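Side-chain contacts in LbaCas13a H328A (C2c2) (PDB 5WLH), which probably acts as a guide-directed, RNA-targeting CRISPR nuclease of the Cas13a (C2c2) family, here bound to its pre-crRNA: residues A[506-511]-A[1114-1119]; A[524-529]-A[1249-1254]; A[598-603]-A[1180-1185]. One frame throughout, in Å; residues are numbered along the deposited sequence.

Contact 1. Residues A[506-511]-A[1114-1119]; sequences VAFAAR and IADELQ
Asp1116 and Gln1119, one helical turn apart on helix 1106-1145, both meet the outer end of a single side chain, Phe508 of helix 486-517. The two backbones stay well apart, 8.7 Å between Phe508 CA and Asp1116 CA, and a large flat ring suits a place where that distance must be spanned. The first torsion of Phe508 sets CG opposite its carbonyl carbon (chi1 -85°), and the ring extends toward the second helix. At Asp1116 it meets two polar atoms: CE1 lies 3.6 Å from Asp1116 OD1, while CZ comes to 3.5 Å from Asp1116 O. The carboxylate is turned 69° from the ring plane, so this is no flat stack. Asp1116 is partly exposed, which probably eases the cost of a carboxylate beside an aromatic ring.

The contact joins two long helices of a mainly helical region, consistent with the HEPN nuclease part of Cas13a. Glu1117 and Leu1118 point to the other side of their helix; Leu1118 meets helices 1284-1294 and 1357-1368, while Glu1117 reaches His1295 through OE1.

One turn on from Asp1116, Gln1119 returns to the ring. Its CG touches Phe508 CZ at 3.8 Å, and CB stands 4.0 Å from the same Phe508 CZ, so the aliphatic part of the side chain supplies the nonpolar surface. A bend at chi2 (75°) then swings the amide aside, its plane steeply inclined to the ring. NE2 of this buried residue donates to the carbonyl of Ile1249, and Phe1252, just beyond, meets the Phe508 ring edge-to-face.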
loop_
_atom_site.group_PDB
_atom_site.type_symbol
_atom_site.label_atom_id
_atom_site.label_comp_id
_atom_site.label_asym_id
_atom_site.label_seq_id
_atom_site.Cartn_x
_atom_site.Cartn_y
_atom_site.Cartn_z
ATOM N N VAL A 506 10.085 10.567 9.171
ATOM C CA VAL A 506 10.209 11.686 10.112
ATOM C C VAL A 506 9.851 11.229 11.522
ATOM O O VAL A 506 10.591 11.478 12.482
ATOM C CB VAL A 506 9.341 12.879 9.671
ATOM C CG1 VAL A 506 9.333 13.999 10.756
ATOM C CG2 VAL A 506 9.847 13.434 8.370
ATOM N N ALA A 507 8.729 10.512 11.660
ATOM C CA ALA A 507 8.324 10.005 12.968
ATOM C C ALA A 507 9.377 9.068 13.556
ATOM O O ALA A 507 9.693 9.161 14.746
ATOM C CB ALA A 507 6.973 9.286 12.868
ATOM N N PHE A 508 9.927 8.148 12.742
ATOM C CA PHE A 508 10.916 7.214 13.264
ATOM C C PHE A 508 12.214 7.923 13.621
ATOM O O PHE A 508 12.883 7.548 14.590
ATOM C CB PHE A 508 11.201 6.089 12.262
ATOM C CG PHE A 508 10.222 4.944 12.358
ATOM C CD1 PHE A 508 10.269 4.062 13.433
ATOM C CD2 PHE A 508 9.248 4.758 11.387
ATOM C CE1 PHE A 508 9.363 3.006 13.534
ATOM C CE2 PHE A 508 8.328 3.702 11.480
ATOM C CZ PHE A 508 8.386 2.831 12.547
ATOM N N ALA A 509 12.609 8.915 12.828
ATOM C CA ALA A 509 13.826 9.645 13.149
ATOM C C ALA A 509 13.673 10.344 14.489
ATOM O O ALA A 509 14.590 10.322 15.321
ATOM C CB ALA A 509 14.141 10.661 12.049
ATOM N N ALA A 510 12.508 10.957 14.714
ATOM C CA ALA A 510 12.239 11.607 15.994
ATOM C C ALA A 510 12.265 10.597 17.131
ATOM O O ALA A 510 12.865 10.840 18.187
ATOM C CB ALA A 510 10.890 12.329 15.933
ATOM N N ARG A 511 11.610 9.450 16.934
ATOM C CA ARG A 511 11.640 8.390 17.936
ATOM C C ARG A 511 13.071 7.978 18.260
ATOM O O ARG A 511 13.460 7.898 19.436
ATOM C CB ARG A 511 10.833 7.181 17.440
ATOM C CG ARG A 511 10.911 5.987 18.383
ATOM C CD ARG A 511 10.454 6.404 19.789
ATOM N NE ARG A 511 10.360 5.262 20.694
ATOM C CZ ARG A 511 9.822 5.330 21.905
ATOM N NH1 ARG A 511 9.343 6.488 22.356
ATOM N NH2 ARG A 511 9.759 4.245 22.663
ATOM N N ILE A 1114 9.827 -6.188 11.872
ATOM C CA ILE A 1114 8.404 -6.461 11.698
ATOM C C ILE A 1114 7.589 -5.462 12.493
ATOM O O ILE A 1114 6.594 -4.918 12.001
ATOM C CB ILE A 1114 8.061 -7.912 12.088
ATOM C CG1 ILE A 1114 8.611 -8.869 11.031
ATOM C CG2 ILE A 1114 6.552 -8.082 12.174
ATOM C CD1 ILE A 1114 8.669 -10.352 11.466
ATOM N N ALA A 1115 8.012 -5.189 13.730
ATOM C CA ALA A 1115 7.350 -4.170 14.534
ATOM C C ALA A 1115 7.448 -2.802 13.874
ATOM O O ALA A 1115 6.463 -2.051 13.830
ATOM C CB ALA A 1115 7.971 -4.134 15.933
ATOM N N ASP A 1116 8.623 -2.460 13.351
ATOM C CA ASP A 1116 8.746 -1.205 12.606
ATOM C C ASP A 1116 7.798 -1.170 11.415
ATOM O O ASP A 1116 7.274 -0.108 11.059
ATOM C CB ASP A 1116 10.175 -1.007 12.112
ATOM C CG ASP A 1116 11.131 -0.642 13.216
ATOM O OD1 ASP A 1116 10.658 -0.232 14.301
ATOM O OD2 ASP A 1116 12.353 -0.771 12.982
ATOM N N GLU A 1117 7.621 -2.301 10.731
ATOM C CA GLU A 1117 6.706 -2.289 9.589
ATOM C C GLU A 1117 5.255 -2.179 10.039
ATOM O O GLU A 1117 4.445 -1.500 9.390
ATOM C CB GLU A 1117 6.885 -3.530 8.723
ATOM C CG GLU A 1117 8.203 -3.568 8.002
ATOM C CD GLU A 1117 8.473 -4.909 7.360
ATOM O OE1 GLU A 1117 7.529 -5.722 7.241
ATOM O OE2 GLU A 1117 9.635 -5.144 6.964
ATOM N N LEU A 1118 4.891 -2.859 11.130
ATOM C CA LEU A 1118 3.538 -2.683 11.650
ATOM C C LEU A 1118 3.311 -1.259 12.119
ATOM O O LEU A 1118 2.244 -0.677 11.874
ATOM C CB LEU A 1118 3.282 -3.651 12.803
ATOM C CG LEU A 1118 3.317 -5.114 12.372
ATOM C CD1 LEU A 1118 3.316 -5.989 13.615
ATOM C CD2 LEU A 1118 2.131 -5.435 11.474
ATOM N N GLN A 1119 4.306 -0.680 12.800
ATOM C CA GLN A 1119 4.150 0.672 13.321
ATOM C C GLN A 1119 4.196 1.673 12.180
ATOM O O GLN A 1119 3.444 2.650 12.166
ATOM C CB GLN A 1119 5.268 0.970 14.323
ATOM C CG GLN A 1119 5.360 2.424 14.773
ATOM C CD GLN A 1119 4.272 2.816 15.741
ATOM O OE1 GLN A 1119 3.266 2.125 15.885
ATOM N NE2 GLN A 1119 4.461 3.947 16.408
#

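Contact 2. Residues A[524-529]-A[1249-1254]; sequences NSDFLL and IEHFRY
His1251 lays one face of its imidazole against the backbone of Ser525 and Asp526, and this ring packing forms the middle of the contact. Asp526 CA and Ser525 C both sit over that face, displaced toward its rim. Asp526 CB approaches His1251 NE2 to 3.5 Å, and the carboxylate behind it is inclined 37° to the imidazole. Arg1246 and His1251 have the R-X4-H spacing of HEPN nucleases, so the histidine is probably part of the RNA-cleaving site. A second, nonpolar touch joins Ser525 CB to Arg1253 CD at 3.7 Å; bends at chi2 and chi3 fold the arginine chain back so that its end comes nearer the loop than its base.

The polar link across the contact is a water bridge. One water donates to Ser525 O at 2.9 Å and to His1251 O at 2.7 Å, and accepts from Arg1253 NH1 at 3.0 Å, lying in the plane of the guanidinium at its edge. It thereby links both backbones to one side chain. Ser525 has its hydroxyl between the backbone N and the carbonyl carbon (chi1 45°), which leaves OG 3.1 Å from His1251 ND1.

Bonds within each segment hold the shapes. Asp526 OD1 accepts from Leu528 N, an Asx turn that suits aspartate just before the short 3-10 segment, while Asp526 OD2 forms a salt bridge with Arg603. Phe1252, with positive phi, is the C-prime residue of a Schellman motif.

The contact thus sets the loop after helix 486-517 against the end of helix 1239-1250, with Phe527 and Leu528 directed to helices 486-517 and 588-602 and Ile1249 to helix 1106-1145.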
loop_
_atom_site.group_PDB
_atom_site.type_symbol
_atom_site.label_atom_id
_atom_site.label_comp_id
_atom_site.label_asym_id
_atom_site.label_seq_id
_atom_site.Cartn_x
_atom_site.Cartn_y
_atom_site.Cartn_z
ATOM N N ASN A 524 3.712 15.085 27.791
ATOM C CA ASN A 524 4.731 15.633 26.896
ATOM C C ASN A 524 5.301 14.497 26.057
ATOM O O ASN A 524 6.486 14.171 26.136
ATOM C CB ASN A 524 5.847 16.315 27.674
ATOM C CG ASN A 524 5.344 17.458 28.524
ATOM O OD1 ASN A 524 5.219 18.584 28.049
ATOM N ND2 ASN A 524 5.031 17.168 29.786
ATOM N N SER A 525 4.438 13.860 25.269
ATOM C CA SER A 525 4.815 12.613 24.612
ATOM C C SER A 525 5.376 12.816 23.211
ATOM O O SER A 525 5.792 11.841 22.583
ATOM C CB SER A 525 3.608 11.668 24.543
ATOM O OG SER A 525 2.451 12.365 24.122
ATOM N N ASP A 526 5.396 14.042 22.703
ATOM C CA ASP A 526 5.903 14.311 21.361
ATOM C C ASP A 526 7.261 14.988 21.510
ATOM O O ASP A 526 7.342 16.184 21.801
ATOM C CB ASP A 526 4.911 15.150 20.561
ATOM C CG ASP A 526 5.293 15.265 19.081
ATOM O OD1 ASP A 526 6.420 14.868 18.714
ATOM O OD2 ASP A 526 4.458 15.755 18.299
ATOM N N PHE A 527 8.327 14.208 21.295
ATOM C CA PHE A 527 9.688 14.734 21.345
ATOM C C PHE A 527 9.850 16.004 20.521
ATOM O O PHE A 527 10.499 16.966 20.961
ATOM C CB PHE A 527 10.660 13.665 20.844
ATOM C CG PHE A 527 12.062 14.161 20.677
ATOM C CD1 PHE A 527 12.767 14.638 21.769
ATOM C CD2 PHE A 527 12.676 14.149 19.439
ATOM C CE1 PHE A 527 14.051 15.092 21.633
ATOM C CE2 PHE A 527 13.977 14.606 19.293
ATOM C CZ PHE A 527 14.664 15.084 20.395
ATOM N N LEU A 528 9.288 16.022 19.309
ATOM C CA LEU A 528 9.494 17.152 18.412
ATOM C C LEU A 528 8.859 18.440 18.916
ATOM O O LEU A 528 9.219 19.516 18.441
ATOM C CB LEU A 528 8.931 16.844 17.031
ATOM C CG LEU A 528 9.661 15.711 16.324
ATOM C CD1 LEU A 528 9.130 15.563 14.869
ATOM C CD2 LEU A 528 11.162 15.947 16.344
ATOM N N LEU A 529 7.926 18.362 19.842
ATOM C CA LEU A 529 7.284 19.567 20.338
ATOM C C LEU A 529 7.910 20.082 21.626
ATOM O O LEU A 529 7.449 21.102 22.154
ATOM C CB LEU A 529 5.785 19.322 20.527
ATOM C CG LEU A 529 5.081 19.045 19.190
ATOM C CD1 LEU A 529 3.591 19.005 19.384
ATOM C CD2 LEU A 529 5.495 20.088 18.114
ATOM N N ILE A 1249 -0.245 6.195 18.564
ATOM C CA ILE A 1249 0.614 5.591 17.551
ATOM C C ILE A 1249 1.826 6.479 17.283
ATOM O O ILE A 1249 2.981 6.039 17.369
ATOM C CB ILE A 1249 -0.183 5.357 16.258
ATOM C CG1 ILE A 1249 -1.295 4.329 16.496
ATOM C CG2 ILE A 1249 0.747 4.926 15.137
ATOM C CD1 ILE A 1249 -2.379 4.408 15.425
ATOM N N GLU A 1250 1.574 7.738 16.920
ATOM C CA GLU A 1250 2.670 8.557 16.416
ATOM C C GLU A 1250 3.665 8.915 17.509
ATOM O O GLU A 1250 4.836 9.190 17.215
ATOM C CB GLU A 1250 2.154 9.827 15.749
ATOM C CG GLU A 1250 3.280 10.525 14.984
ATOM C CD GLU A 1250 2.790 11.444 13.898
ATOM O OE1 GLU A 1250 1.564 11.625 13.793
ATOM O OE2 GLU A 1250 3.638 11.971 13.143
ATOM N N HIS A 1251 3.226 8.944 18.756
ATOM C CA HIS A 1251 4.134 9.173 19.864
ATOM C C HIS A 1251 4.726 7.892 20.413
ATOM O O HIS A 1251 5.390 7.939 21.456
ATOM C CB HIS A 1251 3.431 9.926 20.991
ATOM C CG HIS A 1251 2.839 11.220 20.547
ATOM N ND1 HIS A 1251 1.780 11.815 21.194
ATOM C CD2 HIS A 1251 3.157 12.030 19.510
ATOM C CE1 HIS A 1251 1.472 12.942 20.576
ATOM N NE2 HIS A 1251 2.289 13.093 19.549
ATOM N N PHE A 1252 4.496 6.753 19.751
ATOM C CA PHE A 1252 5.162 5.514 20.109
ATOM C C PHE A 1252 4.846 5.112 21.553
ATOM O O PHE A 1252 5.688 4.526 22.232
ATOM C CB PHE A 1252 6.680 5.629 19.879
ATOM C CG PHE A 1252 7.069 5.640 18.404
ATOM C CD1 PHE A 1252 6.833 6.765 17.610
ATOM C CD2 PHE A 1252 7.622 4.519 17.813
ATOM C CE1 PHE A 1252 7.169 6.771 16.252
ATOM C CE2 PHE A 1252 7.965 4.512 16.445
ATOM C CZ PHE A 1252 7.735 5.632 15.669
ATOM N N ARG A 1253 3.635 5.439 22.021
ATOM C CA ARG A 1253 3.283 5.168 23.416
ATOM C C ARG A 1253 3.226 3.674 23.698
ATOM O O ARG A 1253 3.467 3.250 24.832
ATOM C CB ARG A 1253 1.941 5.813 23.764
ATOM C CG ARG A 1253 1.868 7.314 23.523
ATOM C CD ARG A 1253 2.874 8.058 24.398
ATOM N NE ARG A 1253 2.777 7.657 25.799
ATOM C CZ ARG A 1253 3.769 7.770 26.678
ATOM N NH1 ARG A 1253 4.940 8.272 26.303
ATOM N NH2 ARG A 1253 3.594 7.370 27.931
ATOM N N TYR A 1254 2.903 2.863 22.682
ATOM C CA TYR A 1254 2.891 1.418 22.875
ATOM C C TYR A 1254 4.183 0.934 23.508
ATOM O O TYR A 1254 4.174 0.049 24.375
ATOM C CB TYR A 1254 2.678 0.731 21.528
ATOM C CG TYR A 1254 2.997 -0.742 21.526
ATOM C CD1 TYR A 1254 2.073 -1.667 21.980
ATOM C CD2 TYR A 1254 4.201 -1.209 21.022
ATOM C CE1 TYR A 1254 2.348 -3.023 21.960
ATOM C CE2 TYR A 1254 4.487 -2.571 20.983
ATOM C CZ TYR A 1254 3.555 -3.467 21.457
ATOM O OH TYR A 1254 3.835 -4.814 21.427
HETATM O O HOH W 1 6.178 9.187 23.680
#

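Contact 3. Residues A[598-603]-A[1180-1185]; sequences VIYSMR and YINGLP
Asn1182 reaches from a type II beta turn, Ile1181 to Leu1184, to the C-terminal end of helix 588-602, and most of the contact rests on its amide. Here packing is close. Asn1182 ND2 donates to Arg603 O at 2.9 Å with an N-H...O angle of 155°, in the plane of that carbonyl and nearly in the amide's own plane. Setting CG anti to the backbone N (chi1 -161°) extends the amide toward the helix end, where asparagine offers a short side chain ending in a planar N-H donor. Asn1182 CB is itself only 3.1 Å from Arg603 O. Asn1182 ND2 also stands above one face of the Tyr600 ring, offset toward the rim and 3.6 Å from Tyr600 CE2; this ring and the bond to Arg603 O probably limit the amide's rotation. Gly1183 follows with positive phi, as the third position of this turn favours.

Away from the buried amide the fit loosens, and the residues at the helix end there are partly exposed. The side chain of Arg603 leads away to Asp526, and Tyr600 OH bonds to the carbonyl of Lys1202. Arg603 also begins an R-X4-H sequence, consistent with the other HEPN nuclease motif. Ser601 comes no nearer to the turn than 5.1 Å with its side chain; its hydroxyl turns back on its own helix instead, where Ser601 OG donates to Val598 O at 2.6 Å.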
loop_
_atom_site.group_PDB
_atom_site.type_symbol
_atom_site.label_atom_id
_atom_site.label_comp_id
_atom_site.label_asym_id
_atom_site.label_seq_id
_atom_site.Cartn_x
_atom_site.Cartn_y
_atom_site.Cartn_z
ATOM N N VAL A 598 15.586 20.257 12.991
ATOM C CA VAL A 598 15.695 19.789 11.613
ATOM C C VAL A 598 14.594 18.788 11.318
ATOM O O VAL A 598 13.889 18.892 10.308
ATOM C CB VAL A 598 17.073 19.169 11.337
ATOM C CG1 VAL A 598 17.099 18.673 9.895
ATOM C CG2 VAL A 598 18.173 20.188 11.577
ATOM N N ILE A 599 14.435 17.803 12.203
ATOM C CA ILE A 599 13.463 16.742 11.959
ATOM C C ILE A 599 12.063 17.326 11.937
ATOM O O ILE A 599 11.266 17.032 11.040
ATOM C CB ILE A 599 13.592 15.633 13.018
ATOM C CG1 ILE A 599 14.946 14.943 12.901
ATOM C CG2 ILE A 599 12.445 14.579 12.895
ATOM C CD1 ILE A 599 15.265 14.063 14.105
ATOM N N TYR A 600 11.754 18.171 12.930
ATOM C CA TYR A 600 10.440 18.790 13.000
ATOM C C TYR A 600 10.128 19.563 11.725
ATOM O O TYR A 600 8.983 19.575 11.271
ATOM C CB TYR A 600 10.346 19.719 14.214
ATOM C CG TYR A 600 9.031 20.442 14.246
ATOM C CD1 TYR A 600 7.872 19.781 14.625
ATOM C CD2 TYR A 600 8.939 21.771 13.842
ATOM C CE1 TYR A 600 6.655 20.424 14.620
ATOM C CE2 TYR A 600 7.736 22.429 13.843
ATOM C CZ TYR A 600 6.598 21.753 14.226
ATOM O OH TYR A 600 5.411 22.410 14.204
ATOM N N SER A 601 11.131 20.219 11.138
ATOM C CA SER A 601 10.876 21.036 9.962
ATOM C C SER A 601 10.417 20.200 8.781
ATOM O O SER A 601 9.823 20.744 7.851
ATOM C CB SER A 601 12.112 21.849 9.578
ATOM O OG SER A 601 13.131 21.044 9.038
ATOM N N MET A 602 10.653 18.892 8.815
ATOM C CA MET A 602 10.161 18.022 7.764
ATOM C C MET A 602 8.760 17.499 8.048
ATOM O O MET A 602 8.117 16.965 7.140
ATOM C CB MET A 602 11.120 16.839 7.561
ATOM C CG MET A 602 11.094 16.297 6.140
ATOM S SD MET A 602 12.482 15.206 5.808
ATOM C CE MET A 602 12.591 15.423 4.039
ATOM N N ARG A 603 8.276 17.626 9.275
ATOM C CA ARG A 603 6.928 17.148 9.564
ATOM C C ARG A 603 5.909 18.104 8.973
ATOM O O ARG A 603 6.016 19.324 9.144
ATOM C CB ARG A 603 6.704 16.998 11.067
ATOM C CG ARG A 603 5.478 16.136 11.382
ATOM C CD ARG A 603 5.615 15.511 12.756
ATOM N NE ARG A 603 5.199 16.476 13.755
ATOM C CZ ARG A 603 5.219 16.254 15.069
ATOM N NH1 ARG A 603 4.813 17.198 15.899
ATOM N NH2 ARG A 603 5.637 15.096 15.547
ATOM N N TYR A 1180 -2.399 22.397 8.350
ATOM C CA TYR A 1180 -1.722 21.165 7.987
ATOM C C TYR A 1180 -0.357 21.365 7.352
ATOM O O TYR A 1180 0.301 20.370 7.019
ATOM C CB TYR A 1180 -2.601 20.368 7.021
ATOM C CG TYR A 1180 -3.938 20.035 7.637
ATOM C CD1 TYR A 1180 -4.057 18.986 8.534
ATOM C CD2 TYR A 1180 -5.069 20.772 7.330
ATOM C CE1 TYR A 1180 -5.282 18.670 9.108
ATOM C CE2 TYR A 1180 -6.307 20.471 7.905
ATOM C CZ TYR A 1180 -6.399 19.415 8.790
ATOM O OH TYR A 1180 -7.612 19.118 9.370
ATOM N N ILE A 1181 0.073 22.600 7.135
ATOM C CA ILE A 1181 1.318 22.869 6.415
ATOM C C ILE A 1181 2.279 23.576 7.356
ATOM O O ILE A 1181 2.010 24.699 7.809
ATOM C CB ILE A 1181 1.085 23.687 5.144
ATOM C CG1 ILE A 1181 0.264 22.881 4.143
ATOM C CG2 ILE A 1181 2.424 24.086 4.500
ATOM C CD1 ILE A 1181 -0.318 23.749 3.027
ATOM N N ASN A 1182 3.376 22.898 7.678
ATOM C CA ASN A 1182 4.439 23.467 8.493
ATOM C C ASN A 1182 5.027 24.657 7.764
ATOM O O ASN A 1182 5.510 24.516 6.639
ATOM C CB ASN A 1182 5.514 22.407 8.740
ATOM C CG ASN A 1182 6.418 22.722 9.916
ATOM O OD1 ASN A 1182 6.506 23.868 10.378
ATOM N ND2 ASN A 1182 7.099 21.695 10.414
ATOM N N GLY A 1183 4.968 25.832 8.392
ATOM C CA GLY A 1183 5.498 27.038 7.794
ATOM C C GLY A 1183 4.452 27.980 7.239
ATOM O O GLY A 1183 4.802 29.080 6.811
ATOM N N LEU A 1184 3.185 27.581 7.216
ATOM C CA LEU A 1184 2.136 28.442 6.703
ATOM C C LEU A 1184 1.490 29.170 7.871
ATOM O O LEU A 1184 0.877 28.516 8.733
ATOM C CB LEU A 1184 1.096 27.612 5.942
ATOM C CG LEU A 1184 0.099 28.322 5.037
ATOM C CD1 LEU A 1184 0.796 29.293 4.057
ATOM C CD2 LEU A 1184 -0.711 27.266 4.272
ATOM N N PRO A 1185 1.610 30.494 7.957
ATOM C CA PRO A 1185 1.021 31.234 9.088
ATOM C C PRO A 1185 -0.490 31.088 9.175
ATOM O O PRO A 1185 -1.191 30.995 8.165
ATOM C CB PRO A 1185 1.398 32.687 8.780
ATOM C CG PRO A 1185 2.661 32.585 7.977
ATOM C CD PRO A 1185 2.476 31.353 7.126
#

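In the fold
Contact 1 is the buried one, a phenylalanine spanning two long helices without a hydrogen bond across it; contact 2 lies at the surface and combines a histidine ring packed on the loop backbone with a water bridge, and contact 3, partly buried, relies on one direct amide bond. They share elements: helix 486-517 carries a segment of contact 1, leads into the loop of contact 2 and packs on helix 588-602 of contact 3 through Val506. Gln1119 NE2 to Ile1249 O ties contacts 1 and 2, and the Asp526 to Arg603 salt bridge ties contacts 2 and 3. Contacts 2 and 3 thereby connect the two R-X4-H sequences, consistent with a composite HEPN site.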